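Local atomic coordinates of transcription termination factor FttA (Pyrococcus horikoshii, PDB entry 3AF6), a protein that probably terminates transcription by cleaving the nascent RNA, using a two-zinc nuclease site of the metallo-beta-lactamase superfamily. Residues I253-H258 against A349-H354; T338-G343 against P378-F383; I362-D367 against T388-S393; R613-H618 against R640-L645. One frame throughout, in Å; residues are numbered along the deposited sequence.

Interaction 1 of 4, residues I253-H258 against A349-H354; sequences IITHAH and AIVHLH. With ZN (zinc ion), chain I.
Ala349 opens the contact by giving its N-H to Thr255 O, N to O 2.7 Å, with the donor tilted 20° from the carbonyl plane. This is the one hydrogen bond across the pair. Two residues on, Val351 points at the other segment. Its CG2 meets Ile253 CG2 at 3.6 Å and approaches Thr255 CG2; the Val351 and Thr255 side chains cross at about a right angle. Val351 CG1 sits against Ile253 CD1. Leu353 comes last, with CD2 4.0 Å from Ile253 CD1. Ile253 can serve both partners because CG2 stands anti to its backbone N while the extended CG1 branch carries CD1 along strand 349-355 toward Leu353.

Thr255 precedes the HxHxDH motif of this superfamily, which starts at His256. Thr255 OG1 accepts from His256 ND1 at 3.1 Å, somewhat out of the ring plane. That leaves His256 NE2 for the zinc at 2.2 Å, joined by His258 ND1 at 2.5 Å. His344 is the third close ligand, and Asp367 stands at longer range. The contact joins the two sheets of the metallo-beta-lactamase fold: 251-253 belongs to one, 349-355 to the other. Leu337 and Leu339 of strand 335-341 pack alongside, and helix 282-301 covers Ala257 and His258.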
loop_
_atom_site.group_PDB
_atom_site.type_symbol
_atom_site.label_atom_id
_atom_site.label_comp_id
_atom_site.label_asym_id
_atom_site.label_seq_id
_atom_site.Cartn_x
_atom_site.Cartn_y
_atom_site.Cartn_z
ATOM N N ILE A 253 -2.686 7.117 -8.372
ATOM C CA ILE A 253 -1.816 5.984 -8.097
ATOM C C ILE A 253 -1.344 6.116 -6.659
ATOM O O ILE A 253 -1.033 7.223 -6.216
ATOM C CB ILE A 253 -0.580 5.991 -9.021
ATOM C CG1 ILE A 253 -1.025 6.180 -10.471
ATOM C CG2 ILE A 253 0.198 4.692 -8.866
ATOM C CD1 ILE A 253 0.110 6.309 -11.446
ATOM N N ILE A 254 -1.284 5.008 -5.928
ATOM C CA ILE A 254 -0.826 5.075 -4.550
ATOM C C ILE A 254 0.459 4.272 -4.338
ATOM O O ILE A 254 0.495 3.078 -4.630
ATOM C CB ILE A 254 -1.917 4.565 -3.590
ATOM C CG1 ILE A 254 -3.225 5.343 -3.829
ATOM C CG2 ILE A 254 -1.444 4.699 -2.148
ATOM C CD1 ILE A 254 -3.109 6.882 -3.738
ATOM N N THR A 255 1.507 4.925 -3.829
ATOM C CA THR A 255 2.789 4.264 -3.577
ATOM C C THR A 255 2.680 3.222 -2.458
ATOM O O THR A 255 3.215 2.110 -2.579
ATOM C CB THR A 255 3.888 5.275 -3.178
ATOM O OG1 THR A 255 3.547 5.897 -1.935
ATOM C CG2 THR A 255 4.043 6.333 -4.241
ATOM N N HIS A 256 2.026 3.593 -1.356
ATOM C CA HIS A 256 1.835 2.666 -0.252
ATOM C C HIS A 256 0.694 3.057 0.675
ATOM O O HIS A 256 0.189 4.175 0.630
ATOM C CB HIS A 256 3.126 2.433 0.529
ATOM C CG HIS A 256 3.590 3.602 1.341
ATOM N ND1 HIS A 256 4.263 4.673 0.790
ATOM C CD2 HIS A 256 3.562 3.822 2.677
ATOM C CE1 HIS A 256 4.640 5.496 1.753
ATOM N NE2 HIS A 256 4.227 5.002 2.907
ATOM N N ALA A 257 0.295 2.119 1.517
ATOM C CA ALA A 257 -0.848 2.289 2.393
ATOM C C ALA A 257 -0.927 3.358 3.484
ATOM O O ALA A 257 -2.035 3.700 3.902
ATOM C CB ALA A 257 -1.185 0.944 2.994
ATOM N N HIS A 258 0.192 3.892 3.965
ATOM C CA HIS A 258 0.098 4.886 5.029
ATOM C C HIS A 258 -0.804 6.073 4.708
ATOM O O HIS A 258 -0.959 6.464 3.549
ATOM C CB HIS A 258 1.491 5.342 5.447
ATOM C CG HIS A 258 2.193 4.358 6.328
ATOM N ND1 HIS A 258 3.536 4.444 6.625
ATOM C CD2 HIS A 258 1.736 3.260 6.976
ATOM C CE1 HIS A 258 3.877 3.440 7.417
ATOM N NE2 HIS A 258 2.802 2.708 7.645
ATOM N N ALA A 349 5.351 0.621 -3.384
ATOM C CA ALA A 349 5.845 0.683 -4.747
ATOM C C ALA A 349 6.469 1.994 -5.178
ATOM O O ALA A 349 6.099 3.065 -4.712
ATOM C CB ALA A 349 4.715 0.335 -5.718
ATOM N N ILE A 350 7.442 1.887 -6.075
ATOM C CA ILE A 350 8.054 3.054 -6.663
ATOM C C ILE A 350 7.181 3.127 -7.907
ATOM O O ILE A 350 6.945 2.101 -8.545
ATOM C CB ILE A 350 9.513 2.793 -7.076
ATOM C CG1 ILE A 350 10.382 2.665 -5.821
ATOM C CG2 ILE A 350 10.005 3.914 -8.010
ATOM C CD1 ILE A 350 11.830 2.281 -6.100
ATOM N N VAL A 351 6.672 4.312 -8.230
ATOM C CA VAL A 351 5.812 4.466 -9.398
ATOM C C VAL A 351 6.607 4.948 -10.595
ATOM O O VAL A 351 7.295 5.959 -10.519
ATOM C CB VAL A 351 4.674 5.454 -9.115
ATOM C CG1 VAL A 351 3.901 5.742 -10.387
ATOM C CG2 VAL A 351 3.753 4.872 -8.061
ATOM N N HIS A 352 6.515 4.220 -11.702
ATOM C CA HIS A 352 7.245 4.584 -12.913
ATOM C C HIS A 352 6.284 4.970 -14.025
ATOM O O HIS A 352 5.388 4.207 -14.388
ATOM C CB HIS A 352 8.139 3.421 -13.371
ATOM C CG HIS A 352 8.950 3.721 -14.596
ATOM N ND1 HIS A 352 8.426 3.671 -15.873
ATOM C CD2 HIS A 352 10.237 4.120 -14.733
ATOM C CE1 HIS A 352 9.354 4.032 -16.742
ATOM N NE2 HIS A 352 10.462 4.310 -16.076
ATOM N N LEU A 353 6.468 6.165 -14.565
ATOM C CA LEU A 353 5.595 6.612 -15.630
ATOM C C LEU A 353 6.348 6.783 -16.936
ATOM O O LEU A 353 7.294 7.569 -17.045
ATOM C CB LEU A 353 4.892 7.922 -15.252
ATOM C CG LEU A 353 3.935 7.862 -14.061
ATOM C CD1 LEU A 353 3.211 9.199 -13.922
ATOM C CD2 LEU A 353 2.921 6.733 -14.260
ATOM N N HIS A 354 5.919 5.999 -17.912
ATOM C CA HIS A 354 6.470 6.028 -19.251
ATOM C C HIS A 354 5.496 6.937 -20.007
ATOM O O HIS A 354 4.377 6.523 -20.315
ATOM C CB HIS A 354 6.471 4.601 -19.814
ATOM C CG HIS A 354 6.782 4.521 -21.273
ATOM N ND1 HIS A 354 7.943 5.023 -21.816
ATOM C CD2 HIS A 354 6.073 4.010 -22.305
ATOM C CE1 HIS A 354 7.936 4.822 -23.121
ATOM N NE2 HIS A 354 6.814 4.209 -23.444
HETATM ZN ZN ZN I . 5.206 5.291 4.907
#

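Interaction 2 of 4, residues T338-G343 against P378-F383; sequences TLHNAG and PANAKF
Strand 335-341 of the metallo-beta-lactamase domain ends just before the zinc ligand His344, and the loop 378-383 covers this end from the side of His340 and Asn341. Residues 340-343 and 378-383 run in nearly opposite directions, 163° apart. The backbone link is Asn380 N to Asn341 O, 2.8 Å and nearly straight at 165°. The same oxygen is approached by the CA-H of Ala379, with CA 3.2 Å from Asn341 O. Ala379 CB rests against the next carbonyl, 3.4 Å from Ala342 O.

His340 carries most of the side-chain contact. Its CG lies anti to the carbonyl carbon, which sets the ring against the loop. The amide end of Asn380 lies over one face of this ring, off toward the rim, and the two planes are 46° apart. Behind it the stems touch, Asn380 CB to His340 CB at 3.7 Å. Phe383 reaches the imidazole at its CD2 corner: Phe383 CE1 is 3.4 Å from His340 CD2, which sits at the edge of the phenyl ring. The ring centroids are 5.3 Å apart and the pair is oblique.

Beyond the segments, Tyr603 OH of helix 597-606 donates to Asn380 O, and the Phe383 ring meets His352. The chemistry is therefore mixed. A main-chain bond sets the level of the loop on the strand end, while the imidazole is flanked by the amide end of Asn380 and the phenyl ring of Phe383.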
loop_
_atom_site.group_PDB
_atom_site.type_symbol
_atom_site.label_atom_id
_atom_site.label_comp_id
_atom_site.label_asym_id
_atom_site.label_seq_id
_atom_site.Cartn_x
_atom_site.Cartn_y
_atom_site.Cartn_z
ATOM N N THR A 338 3.944 1.285 -14.463
ATOM C CA THR A 338 4.607 0.081 -14.007
ATOM C C THR A 338 4.980 0.398 -12.568
ATOM O O THR A 338 5.498 1.478 -12.289
ATOM C CB THR A 338 5.917 -0.231 -14.773
ATOM O OG1 THR A 338 5.664 -0.291 -16.178
ATOM C CG2 THR A 338 6.472 -1.583 -14.319
ATOM N N LEU A 339 4.698 -0.530 -11.661
ATOM C CA LEU A 339 5.031 -0.355 -10.253
ATOM C C LEU A 339 6.194 -1.287 -9.922
ATOM O O LEU A 339 6.278 -2.404 -10.445
ATOM C CB LEU A 339 3.834 -0.705 -9.372
ATOM C CG LEU A 339 2.558 0.119 -9.534
ATOM C CD1 LEU A 339 1.496 -0.435 -8.576
ATOM C CD2 LEU A 339 2.843 1.590 -9.251
ATOM N N HIS A 340 7.090 -0.822 -9.058
ATOM C CA HIS A 340 8.249 -1.601 -8.652
ATOM C C HIS A 340 8.367 -1.576 -7.136
ATOM O O HIS A 340 7.830 -0.686 -6.468
ATOM C CB HIS A 340 9.526 -1.026 -9.274
ATOM C CG HIS A 340 9.611 -1.203 -10.758
ATOM N ND1 HIS A 340 9.697 -2.442 -11.357
ATOM C CD2 HIS A 340 9.614 -0.298 -11.766
ATOM C CE1 HIS A 340 9.747 -2.293 -12.668
ATOM N NE2 HIS A 340 9.699 -1.002 -12.943
ATOM N N ASN A 341 9.085 -2.544 -6.587
ATOM C CA ASN A 341 9.242 -2.599 -5.152
ATOM C C ASN A 341 10.036 -1.434 -4.546
ATOM O O ASN A 341 11.108 -1.076 -5.028
ATOM C CB ASN A 341 9.886 -3.920 -4.757
ATOM C CG ASN A 341 10.399 -3.893 -3.354
ATOM O OD1 ASN A 341 11.603 -3.783 -3.126
ATOM N ND2 ASN A 341 9.489 -3.955 -2.395
ATOM N N ALA A 342 9.507 -0.860 -3.468
ATOM C CA ALA A 342 10.169 0.256 -2.797
ATOM C C ALA A 342 10.778 -0.189 -1.469
ATOM O O ALA A 342 11.480 0.584 -0.809
ATOM C CB ALA A 342 9.173 1.384 -2.566
ATOM N N GLY A 343 10.506 -1.443 -1.096
ATOM C CA GLY A 343 11.020 -2.009 0.144
ATOM C C GLY A 343 10.651 -1.257 1.416
ATOM O O GLY A 343 11.308 -1.387 2.443
ATOM N N PRO A 378 15.573 -4.540 -0.695
ATOM C CA PRO A 378 15.813 -3.151 -1.087
ATOM C C PRO A 378 15.045 -2.766 -2.339
ATOM O O PRO A 378 14.782 -3.609 -3.193
ATOM C CB PRO A 378 17.331 -3.098 -1.271
ATOM C CG PRO A 378 17.679 -4.503 -1.661
ATOM C CD PRO A 378 16.817 -5.330 -0.746
ATOM N N ALA A 379 14.685 -1.485 -2.425
ATOM C CA ALA A 379 13.937 -0.943 -3.550
ATOM C C ALA A 379 14.581 -1.202 -4.912
ATOM O O ALA A 379 15.801 -1.259 -5.048
ATOM C CB ALA A 379 13.748 0.532 -3.360
ATOM N N ASN A 380 13.734 -1.366 -5.919
ATOM C CA ASN A 380 14.191 -1.583 -7.272
ATOM C C ASN A 380 14.980 -0.345 -7.690
ATOM O O ASN A 380 14.554 0.781 -7.440
ATOM C CB ASN A 380 12.998 -1.780 -8.195
ATOM C CG ASN A 380 13.406 -1.868 -9.641
ATOM O OD1 ASN A 380 12.833 -1.194 -10.496
ATOM N ND2 ASN A 380 14.404 -2.698 -9.928
ATOM N N ALA A 381 16.132 -0.551 -8.318
ATOM C CA ALA A 381 16.967 0.562 -8.743
ATOM C C ALA A 381 17.238 0.490 -10.234
ATOM O O ALA A 381 18.089 1.212 -10.760
ATOM C CB ALA A 381 18.274 0.549 -7.974
ATOM N N LYS A 382 16.510 -0.382 -10.918
ATOM C CA LYS A 382 16.697 -0.544 -12.347
ATOM C C LYS A 382 15.389 -0.353 -13.103
ATOM O O LYS A 382 14.376 -0.960 -12.773
ATOM C CB LYS A 382 17.291 -1.928 -12.651
ATOM C CG LYS A 382 17.484 -2.165 -14.143
ATOM C CD LYS A 382 18.239 -3.449 -14.471
ATOM C CE LYS A 382 18.490 -3.544 -15.982
ATOM N NZ LYS A 382 19.417 -4.650 -16.346
ATOM N N PHE A 383 15.426 0.499 -14.124
ATOM C CA PHE A 383 14.242 0.792 -14.919
ATOM C C PHE A 383 14.645 0.754 -16.382
ATOM O O PHE A 383 15.816 0.958 -16.713
ATOM C CB PHE A 383 13.712 2.198 -14.580
ATOM C CG PHE A 383 13.434 2.406 -13.122
ATOM C CD1 PHE A 383 12.223 1.999 -12.565
ATOM C CD2 PHE A 383 14.410 2.964 -12.290
ATOM C CE1 PHE A 383 11.987 2.139 -11.199
ATOM C CE2 PHE A 383 14.192 3.111 -10.921
ATOM C CZ PHE A 383 12.983 2.700 -10.369
#

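Interaction 3 of 4, residues I362-D367 against T388-S393; sequences IAITGD and TLVMES. With ZN (zinc ion), chain J.
The carboxylates of Asp367 and Glu392 meet with their planes 49° apart, and the two side chains cross at about a right angle. They lie at the C-terminal side of a parallel strand pair of the metallo-beta-lactamase fold, Asp367 in the loop after strand 360-364. Asp367 OD2 and Glu392 OE2 are 3.3 Å apart, two acceptors with no bond between them. Asp367 OD1 binds the zinc shared with Asp260, His261 and His618 at 2.5 Å; Asp367 is also a ligand of the second zinc, at longer range. Glu392 OE2 accepts from Phe368 N and is bonded to His594 ND1, while OE1 is bonded to Thr394 OG1. These partners hold the Glu392 carboxylate in place as a second-shell neighbour of the metal site.

The axes of 362-364 and 388-392 are 4.8 Å apart and differ by 9°. Ala363 N bonds to Thr388 O at 2.9 Å, Val390 N to Ala363 O at 2.8 Å, and Thr365 N to Val390 O at 2.8 Å. On one face Ile362, Ile364 and Val390 gather, with Ile362 and Val390 side by side. On the other, Leu389 CG stands anti to its backbone N, and its CD1 comes to 3.7 Å from Ala363 CB.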
loop_
_atom_site.group_PDB
_atom_site.type_symbol
_atom_site.label_atom_id
_atom_site.label_comp_id
_atom_site.label_asym_id
_atom_site.label_seq_id
_atom_site.Cartn_x
_atom_site.Cartn_y
_atom_site.Cartn_z
ATOM N N ILE A 362 9.390 9.209 -15.838
ATOM C CA ILE A 362 9.480 9.667 -14.463
ATOM C C ILE A 362 9.386 8.475 -13.527
ATOM O O ILE A 362 8.661 7.519 -13.798
ATOM C CB ILE A 362 8.311 10.628 -14.111
ATOM C CG1 ILE A 362 8.240 11.775 -15.122
ATOM C CG2 ILE A 362 8.499 11.195 -12.711
ATOM C CD1 ILE A 362 6.966 12.613 -15.010
ATOM N N ALA A 363 10.134 8.530 -12.434
ATOM C CA ALA A 363 10.085 7.487 -11.420
ATOM C C ALA A 363 9.878 8.217 -10.100
ATOM O O ALA A 363 10.706 9.050 -9.701
ATOM C CB ALA A 363 11.383 6.692 -11.388
ATOM N N ILE A 364 8.755 7.931 -9.450
ATOM C CA ILE A 364 8.419 8.548 -8.183
ATOM C C ILE A 364 8.620 7.475 -7.127
ATOM O O ILE A 364 7.982 6.416 -7.117
ATOM C CB ILE A 364 6.955 9.050 -8.189
ATOM C CG1 ILE A 364 6.732 9.945 -9.407
ATOM C CG2 ILE A 364 6.650 9.824 -6.913
ATOM C CD1 ILE A 364 5.302 9.953 -9.900
ATOM N N THR A 365 9.528 7.779 -6.226
ATOM C CA THR A 365 9.927 6.885 -5.175
ATOM C C THR A 365 8.982 6.572 -4.010
ATOM O O THR A 365 8.985 5.450 -3.496
ATOM C CB THR A 365 11.245 7.395 -4.639
ATOM O OG1 THR A 365 12.228 6.377 -4.790
ATOM C CG2 THR A 365 11.129 7.803 -3.218
ATOM N N GLY A 366 8.163 7.534 -3.596
ATOM C CA GLY A 366 7.309 7.283 -2.452
ATOM C C GLY A 366 8.301 7.091 -1.313
ATOM O O GLY A 366 9.371 7.703 -1.307
ATOM N N ASP A 367 7.980 6.262 -0.333
ATOM C CA ASP A 367 8.942 6.038 0.730
ATOM C C ASP A 367 9.649 4.752 0.353
ATOM O O ASP A 367 9.011 3.808 -0.131
ATOM C CB ASP A 367 8.236 5.893 2.074
ATOM C CG ASP A 367 7.797 7.224 2.647
ATOM O OD1 ASP A 367 6.884 7.224 3.488
ATOM O OD2 ASP A 367 8.367 8.269 2.272
ATOM N N THR A 388 13.690 11.447 -15.313
ATOM C CA THR A 388 13.427 12.193 -14.080
ATOM C C THR A 388 13.087 11.322 -12.853
ATOM O O THR A 388 12.175 10.478 -12.890
ATOM C CB THR A 388 12.264 13.210 -14.276
ATOM O OG1 THR A 388 12.552 14.072 -15.380
ATOM C CG2 THR A 388 12.070 14.062 -13.017
ATOM N N LEU A 389 13.805 11.565 -11.760
ATOM C CA LEU A 389 13.581 10.829 -10.526
ATOM C C LEU A 389 13.095 11.726 -9.389
ATOM O O LEU A 389 13.775 12.674 -9.003
ATOM C CB LEU A 389 14.862 10.122 -10.079
ATOM C CG LEU A 389 14.692 9.343 -8.766
ATOM C CD1 LEU A 389 13.640 8.269 -8.984
ATOM C CD2 LEU A 389 16.013 8.715 -8.317
ATOM N N VAL A 390 11.915 11.425 -8.856
ATOM C CA VAL A 390 11.372 12.196 -7.734
ATOM C C VAL A 390 11.593 11.261 -6.560
ATOM O O VAL A 390 11.049 10.160 -6.563
ATOM C CB VAL A 390 9.844 12.461 -7.885
ATOM C CG1 VAL A 390 9.353 13.326 -6.744
ATOM C CG2 VAL A 390 9.550 13.119 -9.226
ATOM N N MET A 391 12.385 11.683 -5.575
ATOM C CA MET A 391 12.685 10.820 -4.434
ATOM C C MET A 391 12.407 11.446 -3.071
ATOM O O MET A 391 12.427 12.665 -2.925
ATOM C CB MET A 391 14.153 10.363 -4.501
ATOM C CG MET A 391 15.181 11.467 -4.236
ATOM S SD MET A 391 16.916 10.952 -4.473
ATOM C CE MET A 391 17.040 9.561 -3.356
ATOM N N GLU A 392 12.163 10.606 -2.066
ATOM C CA GLU A 392 11.887 11.095 -0.723
ATOM C C GLU A 392 13.165 11.607 -0.034
ATOM O O GLU A 392 14.273 11.310 -0.471
ATOM C CB GLU A 392 11.222 9.997 0.111
ATOM C CG GLU A 392 12.105 8.820 0.451
ATOM C CD GLU A 392 11.951 8.378 1.905
ATOM O OE1 GLU A 392 12.283 9.180 2.800
ATOM O OE2 GLU A 392 11.504 7.233 2.153
ATOM N N SER A 393 13.005 12.383 1.036
ATOM C CA SER A 393 14.145 12.945 1.751
ATOM C C SER A 393 13.974 12.929 3.268
ATOM O O SER A 393 14.584 13.740 3.963
ATOM C CB SER A 393 14.372 14.399 1.321
ATOM O OG SER A 393 14.118 14.582 -0.062
HETATM ZN ZN ZN J . 5.200 9.047 3.978
#

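Interaction 4 of 4, residues R613-H618 against R640-L645; sequences RIITVH and RAPNNL. With ZN (zinc ion), chain J; SO4 (sulfate ion), chain D.
Arg640 docks on the strand edge through both of its backbone polar groups. Its N bonds to Ile614 O at 3.0 Å, and its O takes Thr616 N at 2.9 Å. Ile615 lies between, paired with Arg640 in a parallel bridge. Ile615 CG2, anti to the backbone N, is the branch turned to Pro642 CD, 3.3 Å away, the two side chains crossing at about a right angle. Ala641 CB touches Thr616 OG1, whose hydroxyl is bonded to Cys624 O.

One water bridges the diverging chains, donating to Thr616 O at 2.7 Å and to Pro642 O at 2.8 Å. At the other end Arg640 NH2 sits at the edge of the Arg613 guanidinium, 3.8 Å from Arg613 NH2, planes 80° apart; like charges meet here.

The strand leads to His618, whose NE2 binds a zinc at 2.5 Å with Asp260, His261 and Asp367. Asn644, far from that site, gives ND2 to O2 of a sulfate ion, probably from the crystallisation liquor, and to Glu199. Strand 613-617, helix 621-635 and the parallel outermost strand 638-640 form a beta-alpha-beta crossover beside strand 388-392. Ile648 of strand 647-649 packs against Ile615 and Pro642, and the helix covers Thr616 and Ala641.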
loop_
_atom_site.group_PDB
_atom_site.type_symbol
_atom_site.label_atom_id
_atom_site.label_comp_id
_atom_site.label_asym_id
_atom_site.label_seq_id
_atom_site.Cartn_x
_atom_site.Cartn_y
_atom_site.Cartn_z
ATOM N N ARG A 613 17.570 14.600 -14.243
ATOM C CA ARG A 613 17.307 15.475 -13.117
ATOM C C ARG A 613 16.628 14.731 -11.978
ATOM O O ARG A 613 15.819 13.823 -12.190
ATOM C CB ARG A 613 16.461 16.685 -13.553
ATOM C CG ARG A 613 15.029 16.379 -13.983
ATOM C CD ARG A 613 14.608 17.191 -15.224
ATOM N NE ARG A 613 13.879 18.434 -14.936
ATOM C CZ ARG A 613 14.399 19.525 -14.372
ATOM N NH1 ARG A 613 15.676 19.566 -14.013
ATOM N NH2 ARG A 613 13.638 20.593 -14.175
ATOM N N ILE A 614 16.988 15.108 -10.760
ATOM C CA ILE A 614 16.405 14.507 -9.576
ATOM C C ILE A 614 15.662 15.585 -8.779
ATOM O O ILE A 614 16.146 16.699 -8.608
ATOM C CB ILE A 614 17.495 13.842 -8.709
ATOM C CG1 ILE A 614 18.078 12.643 -9.466
ATOM C CG2 ILE A 614 16.918 13.416 -7.361
ATOM C CD1 ILE A 614 19.268 11.962 -8.765
ATOM N N ILE A 615 14.466 15.255 -8.323
ATOM C CA ILE A 615 13.668 16.194 -7.551
ATOM C C ILE A 615 13.450 15.588 -6.170
ATOM O O ILE A 615 12.816 14.541 -6.030
ATOM C CB ILE A 615 12.305 16.458 -8.250
ATOM C CG1 ILE A 615 12.555 17.030 -9.652
ATOM C CG2 ILE A 615 11.470 17.425 -7.436
ATOM C CD1 ILE A 615 11.308 17.124 -10.509
ATOM N N THR A 616 14.005 16.236 -5.154
ATOM C CA THR A 616 13.874 15.754 -3.793
ATOM C C THR A 616 12.633 16.322 -3.110
ATOM O O THR A 616 12.371 17.528 -3.153
ATOM C CB THR A 616 15.112 16.115 -2.975
ATOM O OG1 THR A 616 15.282 17.533 -2.983
ATOM C CG2 THR A 616 16.342 15.460 -3.571
ATOM N N VAL A 617 11.883 15.433 -2.466
ATOM C CA VAL A 617 10.660 15.804 -1.776
ATOM C C VAL A 617 10.501 14.990 -0.502
ATOM O O VAL A 617 11.413 14.272 -0.096
ATOM C CB VAL A 617 9.423 15.531 -2.664
ATOM C CG1 VAL A 617 9.520 16.326 -3.957
ATOM C CG2 VAL A 617 9.309 14.036 -2.956
ATOM N N HIS A 618 9.331 15.122 0.122
ATOM C CA HIS A 618 8.987 14.379 1.335
ATOM C C HIS A 618 10.091 14.403 2.399
ATOM O O HIS A 618 10.716 13.391 2.691
ATOM C CB HIS A 618 8.657 12.935 0.941
ATOM C CG HIS A 618 8.028 12.128 2.033
ATOM N ND1 HIS A 618 8.705 11.764 3.178
ATOM C CD2 HIS A 618 6.795 11.578 2.137
ATOM C CE1 HIS A 618 7.919 11.025 3.939
ATOM N NE2 HIS A 618 6.755 10.897 3.330
ATOM N N ARG A 640 16.682 19.538 -7.631
ATOM C CA ARG A 640 15.836 20.606 -7.126
ATOM C C ARG A 640 14.893 20.124 -6.042
ATOM O O ARG A 640 14.384 19.002 -6.100
ATOM C CB ARG A 640 15.023 21.253 -8.240
ATOM C CG ARG A 640 14.368 22.544 -7.759
ATOM C CD ARG A 640 13.475 23.141 -8.813
ATOM N NE ARG A 640 14.163 23.214 -10.095
ATOM C CZ ARG A 640 13.633 23.762 -11.179
ATOM N NH1 ARG A 640 12.414 24.281 -11.116
ATOM N NH2 ARG A 640 14.316 23.786 -12.316
ATOM N N ALA A 641 14.677 20.987 -5.053
ATOM C CA ALA A 641 13.790 20.715 -3.928
ATOM C C ALA A 641 12.645 21.736 -3.993
ATOM O O ALA A 641 12.626 22.736 -3.271
ATOM C CB ALA A 641 14.556 20.849 -2.624
ATOM N N PRO A 642 11.667 21.479 -4.864
ATOM C CA PRO A 642 10.506 22.341 -5.074
ATOM C C PRO A 642 9.590 22.486 -3.868
ATOM O O PRO A 642 9.590 21.641 -2.968
ATOM C CB PRO A 642 9.807 21.664 -6.244
ATOM C CG PRO A 642 10.018 20.231 -5.924
ATOM C CD PRO A 642 11.478 20.188 -5.546
ATOM N N ASN A 643 8.819 23.572 -3.866
ATOM C CA ASN A 643 7.845 23.860 -2.814
ATOM C C ASN A 643 6.488 23.415 -3.343
ATOM O O ASN A 643 6.339 23.243 -4.548
ATOM C CB ASN A 643 7.792 25.356 -2.550
ATOM C CG ASN A 643 8.649 25.769 -1.396
ATOM O OD1 ASN A 643 8.361 25.423 -0.246
ATOM N ND2 ASN A 643 9.713 26.519 -1.681
ATOM N N ASN A 644 5.503 23.211 -2.470
ATOM C CA ASN A 644 4.185 22.837 -2.976
ATOM C C ASN A 644 3.737 24.017 -3.843
ATOM O O ASN A 644 4.090 25.159 -3.556
ATOM C CB ASN A 644 3.160 22.631 -1.845
ATOM C CG ASN A 644 3.502 21.455 -0.931
ATOM O OD1 ASN A 644 3.962 20.408 -1.386
ATOM N ND2 ASN A 644 3.254 21.621 0.359
ATOM N N LEU A 645 2.979 23.734 -4.901
ATOM C CA LEU A 645 2.465 24.758 -5.810
ATOM C C LEU A 645 3.505 25.233 -6.807
ATOM O O LEU A 645 3.249 26.150 -7.600
ATOM C CB LEU A 645 1.864 25.947 -5.041
ATOM C CG LEU A 645 0.767 25.500 -4.064
ATOM C CD1 LEU A 645 0.228 26.679 -3.282
ATOM C CD2 LEU A 645 -0.342 24.803 -4.833
HETATM ZN ZN ZN J . 5.200 9.047 3.978
HETATM S S SO4 D . 2.128 24.712 1.374
HETATM O O1 SO4 D . 1.183 25.774 1.775
HETATM O O2 SO4 D . 1.403 23.452 1.215
HETATM O O3 SO4 D . 2.766 25.080 0.109
HETATM O O4 SO4 D . 3.163 24.553 2.409
HETATM O O HOH W 1 10.479 19.091 -2.081
#

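How the interactions relate
From the N terminus, interaction 1 closes the long loop from 253-258 to 349-354 and ties the zinc-loop sheet to its partner sheet. Interaction 2 begins within that loop and ends beyond it, so the two cross. Interaction 3 starts between the segments of interaction 2 and closes after them, a second crossing. It is in series with interaction 1. Interaction 4 follows separately, after the beta-CASP region, and returns the chain to the same sheet. There strands 335-341, 349-355, 360-364, 388-392 and 613-617 are successive neighbours. Interactions 1, 3 and 4 bring ligands to the two-zinc site.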